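Local coordinates for protein cadherin-related family member 2 (Homo sapiens, PDB 5CZR) that joins adjacent microvilli of epithelial cells through calcium-dependent heterophilic adhesion to CDHR5 and thereby controls how the microvilli of the apical membrane pack, at residues D67-Y72 / V95-D100; N99-V104 / D131-S136; V140-E145 / L185-L190. One frame throughout, in Å; residues are numbered along the deposited sequence.

In the fold
The chain holds the first two extracellular cadherin repeats, and the three contacts run from the end of the first, across the calcium-filled junction, into the second. Contact 1 joins the loop before strand 73-81 to the end of strand 86-96 and the linker behind it. Contact 2, its centre about 10 Å from that of contact 1, sets the same linker against the loop after strand 123-130; the two share Asn99 and Asp100. Contact 3 comes last along the chain, its centre about 12 Å beyond contact 2 and 23 Å from contact 1, and pairs strands 140-148 and 180-189. All three supply ligands to one calcium ion, so metal ties both repeats together.

Contact 1: D67-Y72 / V95-D100; sequences DYETLY and VEDRND. With CA (calcium ion), chain G; CA (calcium ion), chain F; CA (calcium ion), chain H.
Tyr68 lays its ring across the Asp97 side chain, the two crossing at about a right angle. Asp97 CB stands 3.6 Å from the centroid of the Tyr68 ring, almost on the ring normal, a CH-pi contact. Tyr72 CB lies toward the rim of the opposite face, and Val95 O meets the ring edge in its plane. Tyr68 CG, anti to the backbone N (chi1 -177°), swings the ring against the Val95-Asp97 backbone. Glu69 crosses Asp97, their carboxylate planes 66° apart, and Glu69 OE2 and Asp97 OD1 approach to 2.9 Å because both bind one calcium ion; Asp97 OD2 probably accepts from Met134 N of the next repeat. This is the calcium site at the end of a cadherin repeat: Glu69 bridges two ions, its OE1 going to the second calcium at 2.2 Å. Asp100 bridges the same pair from the linker, while Asp67 OD1 joins the second ion and, in an Asx turn, accepts from Glu69 N. Arg98 O, Glu18 and Asp133 complete the first site; Glu18 and two waters complete the second. At the far end Val95 N is hydrogen-bonded to Tyr72 O at 3.0 Å, and a water spans Tyr72 O and Val95 O.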
loop_
_atom_site.group_PDB
_atom_site.type_symbol
_atom_site.label_atom_id
_atom_site.label_comp_id
_atom_site.label_asym_id
_atom_site.label_seq_id
_atom_site.Cartn_x
_atom_site.Cartn_y
_atom_site.Cartn_z
ATOM N N ASP A 67 8.984 4.320 -5.435
ATOM C CA ASP A 67 7.598 4.345 -4.898
ATOM C C ASP A 67 6.638 3.881 -5.983
ATOM O O ASP A 67 6.497 4.549 -7.007
ATOM C CB ASP A 67 7.235 5.753 -4.405
ATOM C CG ASP A 67 5.839 5.850 -3.843
ATOM O OD1 ASP A 67 5.160 4.805 -3.693
ATOM O OD2 ASP A 67 5.403 6.983 -3.523
ATOM N N TYR A 68 6.036 2.716 -5.781
ATOM C CA TYR A 68 5.085 2.132 -6.730
ATOM C C TYR A 68 3.921 3.078 -6.981
ATOM O O TYR A 68 3.416 3.150 -8.094
ATOM C CB TYR A 68 4.546 0.796 -6.214
ATOM C CG TYR A 68 3.614 0.100 -7.159
ATOM C CD1 TYR A 68 4.097 -0.799 -8.134
ATOM C CD2 TYR A 68 2.248 0.331 -7.097
ATOM C CE1 TYR A 68 3.240 -1.439 -9.025
ATOM C CE2 TYR A 68 1.376 -0.297 -7.984
ATOM C CZ TYR A 68 1.873 -1.180 -8.941
ATOM O OH TYR A 68 0.995 -1.782 -9.803
ATOM N N GLU A 69 3.528 3.834 -5.954
ATOM C CA GLU A 69 2.356 4.683 -6.038
ATOM C C GLU A 69 2.620 5.919 -6.903
ATOM O O GLU A 69 1.701 6.624 -7.250
ATOM C CB GLU A 69 1.884 5.086 -4.622
ATOM C CG GLU A 69 1.058 4.019 -3.884
ATOM C CD GLU A 69 1.833 2.787 -3.451
ATOM O OE1 GLU A 69 2.925 2.904 -2.900
ATOM O OE2 GLU A 69 1.354 1.655 -3.622
ATOM N N THR A 70 3.883 6.174 -7.244
ATOM C CA THR A 70 4.295 7.424 -7.923
ATOM C C THR A 70 4.863 7.158 -9.325
ATOM O O THR A 70 4.579 7.904 -10.239
ATOM C CB THR A 70 5.302 8.142 -7.027
ATOM O OG1 THR A 70 4.563 8.798 -6.000
ATOM C CG2 THR A 70 6.141 9.187 -7.748
ATOM N N LEU A 71 5.630 6.079 -9.464
ATOM C CA LEU A 71 6.325 5.719 -10.697
ATOM C C LEU A 71 6.540 4.204 -10.703
ATOM O O LEU A 71 7.467 3.698 -10.056
ATOM C CB LEU A 71 7.673 6.444 -10.720
ATOM C CG LEU A 71 8.487 6.370 -11.987
ATOM C CD1 LEU A 71 7.717 6.999 -13.158
ATOM C CD2 LEU A 71 9.806 7.090 -11.784
ATOM N N TYR A 72 5.627 3.473 -11.329
ATOM C CA TYR A 72 5.585 2.025 -11.147
ATOM C C TYR A 72 6.465 1.272 -12.106
ATOM O O TYR A 72 6.804 0.120 -11.884
ATOM C CB TYR A 72 4.136 1.498 -11.179
ATOM C CG TYR A 72 3.544 1.268 -12.604
ATOM C CD1 TYR A 72 3.654 2.228 -13.628
ATOM C CD2 TYR A 72 2.967 0.064 -12.928
ATOM C CE1 TYR A 72 3.189 1.983 -14.919
ATOM C CE2 TYR A 72 2.443 -0.195 -14.202
ATOM C CZ TYR A 72 2.575 0.754 -15.210
ATOM O OH TYR A 72 2.085 0.491 -16.460
ATOM N N VAL A 95 8.922 -1.705 -10.843
ATOM C CA VAL A 95 8.840 -1.560 -9.425
ATOM C C VAL A 95 7.684 -2.455 -8.925
ATOM O O VAL A 95 6.593 -2.373 -9.448
ATOM C CB VAL A 95 8.565 -0.096 -9.047
ATOM C CG1 VAL A 95 8.462 0.064 -7.531
ATOM C CG2 VAL A 95 9.647 0.823 -9.589
ATOM N N GLU A 96 7.929 -3.260 -7.894
ATOM C CA GLU A 96 6.877 -4.064 -7.259
ATOM C C GLU A 96 6.202 -3.352 -6.089
ATOM O O GLU A 96 6.862 -2.701 -5.269
ATOM C CB GLU A 96 7.417 -5.387 -6.768
ATOM C CG GLU A 96 7.641 -6.371 -7.917
ATOM C CD GLU A 96 7.809 -7.853 -7.508
ATOM O OE1 GLU A 96 8.224 -8.162 -6.376
ATOM O OE2 GLU A 96 7.573 -8.735 -8.364
ATOM N N ASP A 97 4.878 -3.456 -6.050
ATOM C CA ASP A 97 4.092 -2.901 -4.982
ATOM C C ASP A 97 4.382 -3.661 -3.694
ATOM O O ASP A 97 4.515 -4.864 -3.681
ATOM C CB ASP A 97 2.610 -2.968 -5.329
ATOM C CG ASP A 97 1.730 -2.301 -4.291
ATOM O OD1 ASP A 97 2.075 -1.201 -3.774
ATOM O OD2 ASP A 97 0.676 -2.905 -3.968
ATOM N N ARG A 98 4.452 -2.916 -2.610
ATOM C CA ARG A 98 4.535 -3.501 -1.294
ATOM C C ARG A 98 3.430 -2.876 -0.440
ATOM O O ARG A 98 2.807 -1.867 -0.841
ATOM C CB ARG A 98 5.923 -3.252 -0.703
ATOM C CG ARG A 98 7.080 -3.983 -1.414
ATOM C CD ARG A 98 7.019 -5.461 -1.060
ATOM N NE ARG A 98 7.876 -6.359 -1.801
ATOM C CZ ARG A 98 7.516 -7.017 -2.892
ATOM N NH1 ARG A 98 6.316 -6.871 -3.439
ATOM N NH2 ARG A 98 8.378 -7.796 -3.458
ATOM N N ASN A 99 3.177 -3.460 0.732
ATOM C CA ASN A 99 2.071 -2.977 1.581
ATOM C C ASN A 99 2.443 -1.805 2.476
ATOM O O ASN A 99 2.548 -1.947 3.701
ATOM C CB ASN A 99 1.482 -4.110 2.395
ATOM C CG ASN A 99 0.191 -3.723 3.041
ATOM O OD1 ASN A 99 -0.417 -2.737 2.645
ATOM N ND2 ASN A 99 -0.268 -4.518 4.010
ATOM N N ASP A 100 2.629 -0.644 1.864
ATOM C CA ASP A 100 3.132 0.539 2.558
ATOM C C ASP A 100 2.075 1.646 2.772
ATOM O O ASP A 100 2.411 2.734 3.261
ATOM C CB ASP A 100 4.327 1.124 1.804
ATOM C CG ASP A 100 3.982 1.580 0.402
ATOM O OD1 ASP A 100 2.874 1.251 -0.133
ATOM O OD2 ASP A 100 4.825 2.296 -0.168
HETATM CA CA CA G . 2.388 0.147 -2.116
HETATM CA CA CA F . 4.832 3.615 -2.000
HETATM CA CA CA H . -2.286 -1.394 2.309
HETATM O O HOH W 1 5.339 -2.211 -12.020
HETATM O O HOH W 2 6.758 4.385 -1.191
HETATM O O HOH W 3 3.444 4.760 -0.786
#

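Contact 2: N99-V104 / D131-S136; sequences NDNAPV and DKDMGS. With CA (calcium ion), chain H; CA (calcium ion), chain G; CA (calcium ion), chain F.
Asp133 reaches into the 99-104 linker and is gripped there by two calcium ions and two hydrogen bonds from Asn101. Its OD1 binds one ion at 2.3 Å and its OD2 another at 2.5 Å, which makes this carboxylate a bridge within the calcium-binding junction between successive cadherin repeats. The backbone Asn101 N donates to the syn lone pair of Asp133 OD2 at 2.9 Å. Asn101 ND2 reaches Asp133 OD1 at 3.1 Å on a nearly straight path (167°), the acceptor lying in the amide plane of Asn101 but the donor standing above the carboxylate plane. With Asn101 CG anti to its carbonyl carbon (chi1 -68°), the amide is turned to Asp133 while the Asn101 carbonyl oxygen binds the ion held by OD2. Replacing Asn101 with a leucine would probably leave Asp133 OD1 without its amide donor and cost water 3, a ligand of a third calcium, its hydrogen bond from Asn101 ND2. Around the ion on Asp133 OD2, Asn99 OD1 and both oxygens of Asp131 gather, the Asn99 amide standing nearly perpendicular to the Asp133 carboxylate; Asp189 and Ala137 O complete the shell. The Asn99 side chain also has Thr199 as polar partner. Asp131 OD1 also accepts from Asp133 N, an Asx turn that fixes one ligand against the other. Farther out, the Lys132 chain crosses the Asn101 side chain at a slant, its CD 3.7 Å from Asn101 OD1, and a water links Ala102 O to Lys132 N. Pro103 closes the other end, its CD 3.3 Å from Asp131 OD2.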
loop_
_atom_site.group_PDB
_atom_site.type_symbol
_atom_site.label_atom_id
_atom_site.label_comp_id
_atom_site.label_asym_id
_atom_site.label_seq_id
_atom_site.Cartn_x
_atom_site.Cartn_y
_atom_site.Cartn_z
ATOM N N ASN A 99 3.177 -3.460 0.732
ATOM C CA ASN A 99 2.071 -2.977 1.581
ATOM C C ASN A 99 2.443 -1.805 2.476
ATOM O O ASN A 99 2.548 -1.947 3.701
ATOM C CB ASN A 99 1.482 -4.110 2.395
ATOM C CG ASN A 99 0.191 -3.723 3.041
ATOM O OD1 ASN A 99 -0.417 -2.737 2.645
ATOM N ND2 ASN A 99 -0.268 -4.518 4.010
ATOM N N ASP A 100 2.629 -0.644 1.864
ATOM C CA ASP A 100 3.132 0.539 2.558
ATOM C C ASP A 100 2.075 1.646 2.772
ATOM O O ASP A 100 2.411 2.734 3.261
ATOM C CB ASP A 100 4.327 1.124 1.804
ATOM C CG ASP A 100 3.982 1.580 0.402
ATOM O OD1 ASP A 100 2.874 1.251 -0.133
ATOM O OD2 ASP A 100 4.825 2.296 -0.168
ATOM N N ASN A 101 0.818 1.357 2.427
ATOM C CA ASN A 101 -0.285 2.229 2.738
ATOM C C ASN A 101 -1.338 1.540 3.594
ATOM O O ASN A 101 -1.539 0.306 3.550
ATOM C CB ASN A 101 -0.927 2.704 1.448
ATOM C CG ASN A 101 -0.031 3.625 0.662
ATOM O OD1 ASN A 101 -0.016 4.812 0.903
ATOM N ND2 ASN A 101 0.768 3.067 -0.229
ATOM N N ALA A 102 -2.005 2.359 4.387
ATOM C CA ALA A 102 -3.063 1.911 5.272
ATOM C C ALA A 102 -4.411 2.361 4.682
ATOM O O ALA A 102 -4.472 3.344 3.956
ATOM C CB ALA A 102 -2.859 2.527 6.648
ATOM N N PRO A 103 -5.500 1.681 5.031
ATOM C CA PRO A 103 -6.782 2.254 4.675
ATOM C C PRO A 103 -7.040 3.637 5.319
ATOM O O PRO A 103 -6.682 3.866 6.466
ATOM C CB PRO A 103 -7.776 1.227 5.191
ATOM C CG PRO A 103 -6.995 -0.049 5.271
ATOM C CD PRO A 103 -5.632 0.386 5.711
ATOM N N VAL A 104 -7.660 4.536 4.549
ATOM C CA VAL A 104 -7.962 5.902 4.974
ATOM C C VAL A 104 -9.492 6.100 4.808
ATOM O O VAL A 104 -10.047 5.911 3.733
ATOM C CB VAL A 104 -7.177 6.939 4.099
ATOM C CG1 VAL A 104 -7.584 8.392 4.399
ATOM C CG2 VAL A 104 -5.663 6.775 4.259
ATOM N N ASP A 131 -7.650 2.045 0.401
ATOM C CA ASP A 131 -6.229 1.719 0.531
ATOM C C ASP A 131 -5.620 1.708 -0.858
ATOM O O ASP A 131 -6.079 0.973 -1.725
ATOM C CB ASP A 131 -6.119 0.352 1.172
ATOM C CG ASP A 131 -4.699 -0.017 1.557
ATOM O OD1 ASP A 131 -3.811 -0.060 0.684
ATOM O OD2 ASP A 131 -4.507 -0.382 2.735
ATOM N N LYS A 132 -4.573 2.485 -1.060
ATOM C CA LYS A 132 -3.923 2.618 -2.374
ATOM C C LYS A 132 -3.228 1.382 -2.939
ATOM O O LYS A 132 -3.009 1.290 -4.148
ATOM C CB LYS A 132 -2.871 3.712 -2.306
ATOM C CG LYS A 132 -3.436 5.100 -2.104
ATOM C CD LYS A 132 -2.350 6.048 -1.629
ATOM C CE LYS A 132 -2.915 7.441 -1.387
ATOM N NZ LYS A 132 -1.772 8.392 -1.331
ATOM N N ASP A 133 -2.850 0.448 -2.085
ATOM C CA ASP A 133 -2.051 -0.679 -2.524
ATOM C C ASP A 133 -2.850 -1.603 -3.423
ATOM O O ASP A 133 -4.056 -1.485 -3.499
ATOM C CB ASP A 133 -1.463 -1.414 -1.322
ATOM C CG ASP A 133 -0.509 -0.537 -0.518
ATOM O OD1 ASP A 133 0.346 0.137 -1.120
ATOM O OD2 ASP A 133 -0.622 -0.486 0.722
ATOM N N MET A 134 -2.150 -2.470 -4.152
ATOM C CA MET A 134 -2.735 -3.460 -5.064
ATOM C C MET A 134 -3.064 -4.786 -4.350
ATOM O O MET A 134 -2.492 -5.105 -3.321
ATOM C CB MET A 134 -1.760 -3.742 -6.222
ATOM C CG MET A 134 -1.434 -2.522 -7.101
ATOM S SD MET A 134 -2.925 -1.849 -7.898
ATOM C CE MET A 134 -2.204 -0.573 -8.896
ATOM N N GLY A 135 -3.981 -5.547 -4.934
ATOM C CA GLY A 135 -4.288 -6.906 -4.489
ATOM C C GLY A 135 -4.806 -6.912 -3.069
ATOM O O GLY A 135 -5.515 -5.983 -2.657
ATOM N N SER A 136 -4.382 -7.906 -2.303
ATOM C CA SER A 136 -4.868 -8.065 -0.937
ATOM C C SER A 136 -4.410 -6.916 -0.065
ATOM O O SER A 136 -5.091 -6.561 0.901
ATOM C CB SER A 136 -4.322 -9.336 -0.318
ATOM O OG SER A 136 -4.784 -10.430 -1.068
HETATM CA CA CA H . -2.286 -1.394 2.309
HETATM CA CA CA G . 2.388 0.147 -2.116
HETATM CA CA CA F . 4.832 3.615 -2.000
HETATM O O HOH W 3 3.444 4.760 -0.786
HETATM O O HOH W 4 -4.044 4.567 1.412
HETATM O O HOH W 2 6.758 4.385 -1.191
#

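Contact 3: V140-E145 / L185-L190; sequences VVYSIE and LKACDL. With CA (calcium ion), chain H.
Ile144 and Leu185 lie side by side and point the same way, Ile144 CG1 resting 3.7 Å from Leu185 CD2. On this face of the sheet, which also carries Val140, Tyr142 and Ala187, two larger side chains, Val140 and Tyr142, close on a small one. The Ala187 methyl is the low point: Val140 CG1 comes to 3.9 Å from Ala187 CB, and Tyr142 CD1 approaches the same methyl obliquely. Val140 CG1 also sits over one face of the Tyr142 ring toward its rim, so valine, alanine and tyrosine interlock. The Tyr142 torsion, with CG anti to the carbonyl carbon (chi1 -61°), sends the ring into the interior of the sandwich, where its hydroxyl is hydrogen-bonded to Ala129 N. The ring meets Val127 and Leu128 of strand 123-130 and Phe105, while Ile144 packs on Phe158 and Ile160. This apolar face is thus the inner side of the Greek-key beta sandwich of the second cadherin repeat, where strands 140-148 and 180-189 run antiparallel as neighbours.

Two hydrogen-bonded pairs hold them, Val141 with Cys188 and Ser143 with Lys186; Val141 N reaches Cys188 O at 2.8 Å, nearly along the carbonyl axis. Val141, Ser143, Lys186 and Cys188 face the other way. A water sits between Val141 O and Ser143 OG, and Val141 CG2 lies near Cys188, whose sulfur is bridged to Cys202. At one end Glu145 CG leans on Lys186 CB at 3.6 Å, the two chains crossing obliquely, but their charged ends stay apart. At the other, the Val141 and Leu190 side chains cross at about a right angle, Val141 CG1 lying 3.9 Å from Leu190 CD2. Past the last pair, Asp189 turns its OD2 to a calcium ion at 2.5 Å, with Asp189 OD1 hydrogen-bonded to Gln201 N.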
loop_
_atom_site.group_PDB
_atom_site.type_symbol
_atom_site.label_atom_id
_atom_site.label_comp_id
_atom_site.label_asym_id
_atom_site.label_seq_id
_atom_site.Cartn_x
_atom_site.Cartn_y
_atom_site.Cartn_z
ATOM N N VAL A 140 -9.939 -3.852 1.774
ATOM C CA VAL A 140 -10.282 -3.309 3.056
ATOM C C VAL A 140 -11.313 -4.224 3.749
ATOM O O VAL A 140 -12.304 -4.624 3.150
ATOM C CB VAL A 140 -10.853 -1.898 2.876
ATOM C CG1 VAL A 140 -11.379 -1.356 4.198
ATOM C CG2 VAL A 140 -9.768 -0.991 2.340
ATOM N N VAL A 141 -11.067 -4.533 5.012
ATOM C CA VAL A 141 -12.091 -5.069 5.900
ATOM C C VAL A 141 -12.383 -4.148 7.077
ATOM O O VAL A 141 -11.471 -3.544 7.664
ATOM C CB VAL A 141 -11.741 -6.465 6.423
ATOM C CG1 VAL A 141 -11.560 -7.412 5.243
ATOM C CG2 VAL A 141 -10.523 -6.439 7.340
ATOM N N TYR A 142 -13.656 -4.081 7.444
ATOM C CA TYR A 142 -14.121 -3.135 8.468
ATOM C C TYR A 142 -14.437 -3.863 9.772
ATOM O O TYR A 142 -14.801 -5.017 9.755
ATOM C CB TYR A 142 -15.389 -2.440 7.968
ATOM C CG TYR A 142 -15.237 -1.642 6.719
ATOM C CD1 TYR A 142 -14.731 -0.350 6.760
ATOM C CD2 TYR A 142 -15.598 -2.160 5.485
ATOM C CE1 TYR A 142 -14.596 0.409 5.606
ATOM C CE2 TYR A 142 -15.451 -1.424 4.322
ATOM C CZ TYR A 142 -14.967 -0.131 4.391
ATOM O OH TYR A 142 -14.829 0.631 3.242
ATOM N N SER A 143 -14.308 -3.176 10.886
ATOM C CA SER A 143 -14.599 -3.745 12.135
ATOM C C SER A 143 -15.190 -2.747 13.075
ATOM O O SER A 143 -14.793 -1.576 13.065
ATOM C CB SER A 143 -13.297 -4.116 12.817
ATOM O OG SER A 143 -12.777 -5.303 12.314
ATOM N N ILE A 144 -16.036 -3.233 13.978
ATOM C CA ILE A 144 -16.436 -2.443 15.138
ATOM C C ILE A 144 -15.548 -2.864 16.310
ATOM O O ILE A 144 -15.600 -3.986 16.730
ATOM C CB ILE A 144 -17.916 -2.670 15.478
ATOM C CG1 ILE A 144 -18.803 -2.146 14.347
ATOM C CG2 ILE A 144 -18.249 -1.936 16.755
ATOM C CD1 ILE A 144 -20.261 -2.557 14.424
ATOM N N GLU A 145 -14.686 -1.971 16.759
ATOM C CA GLU A 145 -13.662 -2.314 17.740
ATOM C C GLU A 145 -14.194 -2.186 19.133
ATOM O O GLU A 145 -13.760 -2.887 20.029
ATOM C CB GLU A 145 -12.439 -1.405 17.597
ATOM C CG GLU A 145 -11.553 -1.731 16.411
ATOM C CD GLU A 145 -10.990 -3.133 16.489
ATOM O OE1 GLU A 145 -10.254 -3.434 17.452
ATOM O OE2 GLU A 145 -11.319 -3.934 15.598
ATOM N N LEU A 185 -14.610 2.434 15.055
ATOM C CA LEU A 185 -14.452 1.622 13.854
ATOM C C LEU A 185 -12.995 1.607 13.432
ATOM O O LEU A 185 -12.252 2.596 13.605
ATOM C CB LEU A 185 -15.322 2.175 12.716
ATOM C CG LEU A 185 -16.778 2.491 13.060
ATOM C CD1 LEU A 185 -17.439 3.289 11.962
ATOM C CD2 LEU A 185 -17.565 1.221 13.362
ATOM N N LYS A 186 -12.616 0.510 12.809
ATOM C CA LYS A 186 -11.292 0.357 12.234
ATOM C C LYS A 186 -11.438 -0.261 10.822
ATOM O O LYS A 186 -12.387 -1.014 10.539
ATOM C CB LYS A 186 -10.483 -0.561 13.126
ATOM C CG LYS A 186 -8.997 -0.499 12.908
ATOM C CD LYS A 186 -8.126 -1.412 13.821
ATOM C CE LYS A 186 -6.814 -0.718 14.309
ATOM N NZ LYS A 186 -5.848 -1.583 15.058
ATOM N N ALA A 187 -10.509 0.096 9.943
ATOM C CA ALA A 187 -10.363 -0.539 8.658
ATOM C C ALA A 187 -8.934 -1.046 8.501
ATOM O O ALA A 187 -7.997 -0.290 8.720
ATOM C CB ALA A 187 -10.696 0.462 7.554
ATOM N N CYS A 188 -8.781 -2.291 8.058
ATOM C CA CYS A 188 -7.463 -2.894 7.842
ATOM C C CYS A 188 -7.395 -3.512 6.446
ATOM O O CYS A 188 -8.436 -3.893 5.885
ATOM C CB CYS A 188 -7.168 -3.973 8.911
ATOM S SG CYS A 188 -7.211 -3.407 10.636
ATOM N N ASP A 189 -6.192 -3.656 5.885
ATOM C CA ASP A 189 -6.054 -4.399 4.626
ATOM C C ASP A 189 -5.938 -5.866 4.959
ATOM O O ASP A 189 -5.893 -6.209 6.126
ATOM C CB ASP A 189 -4.916 -3.888 3.716
ATOM C CG ASP A 189 -3.559 -3.850 4.394
ATOM O OD1 ASP A 189 -3.204 -4.818 5.134
ATOM O OD2 ASP A 189 -2.821 -2.863 4.203
ATOM N N LEU A 190 -5.891 -6.732 3.954
ATOM C CA LEU A 190 -5.671 -8.175 4.166
ATOM C C LEU A 190 -4.218 -8.552 4.137
ATOM O O LEU A 190 -3.869 -9.725 4.173
ATOM C CB LEU A 190 -6.435 -8.992 3.113
ATOM C CG LEU A 190 -7.958 -8.932 3.293
ATOM C CD1 LEU A 190 -8.648 -9.590 2.114
ATOM C CD2 LEU A 190 -8.369 -9.571 4.614
HETATM CA CA CA H . -2.286 -1.394 2.309
HETATM O O HOH W 5 -10.941 -3.989 10.423
#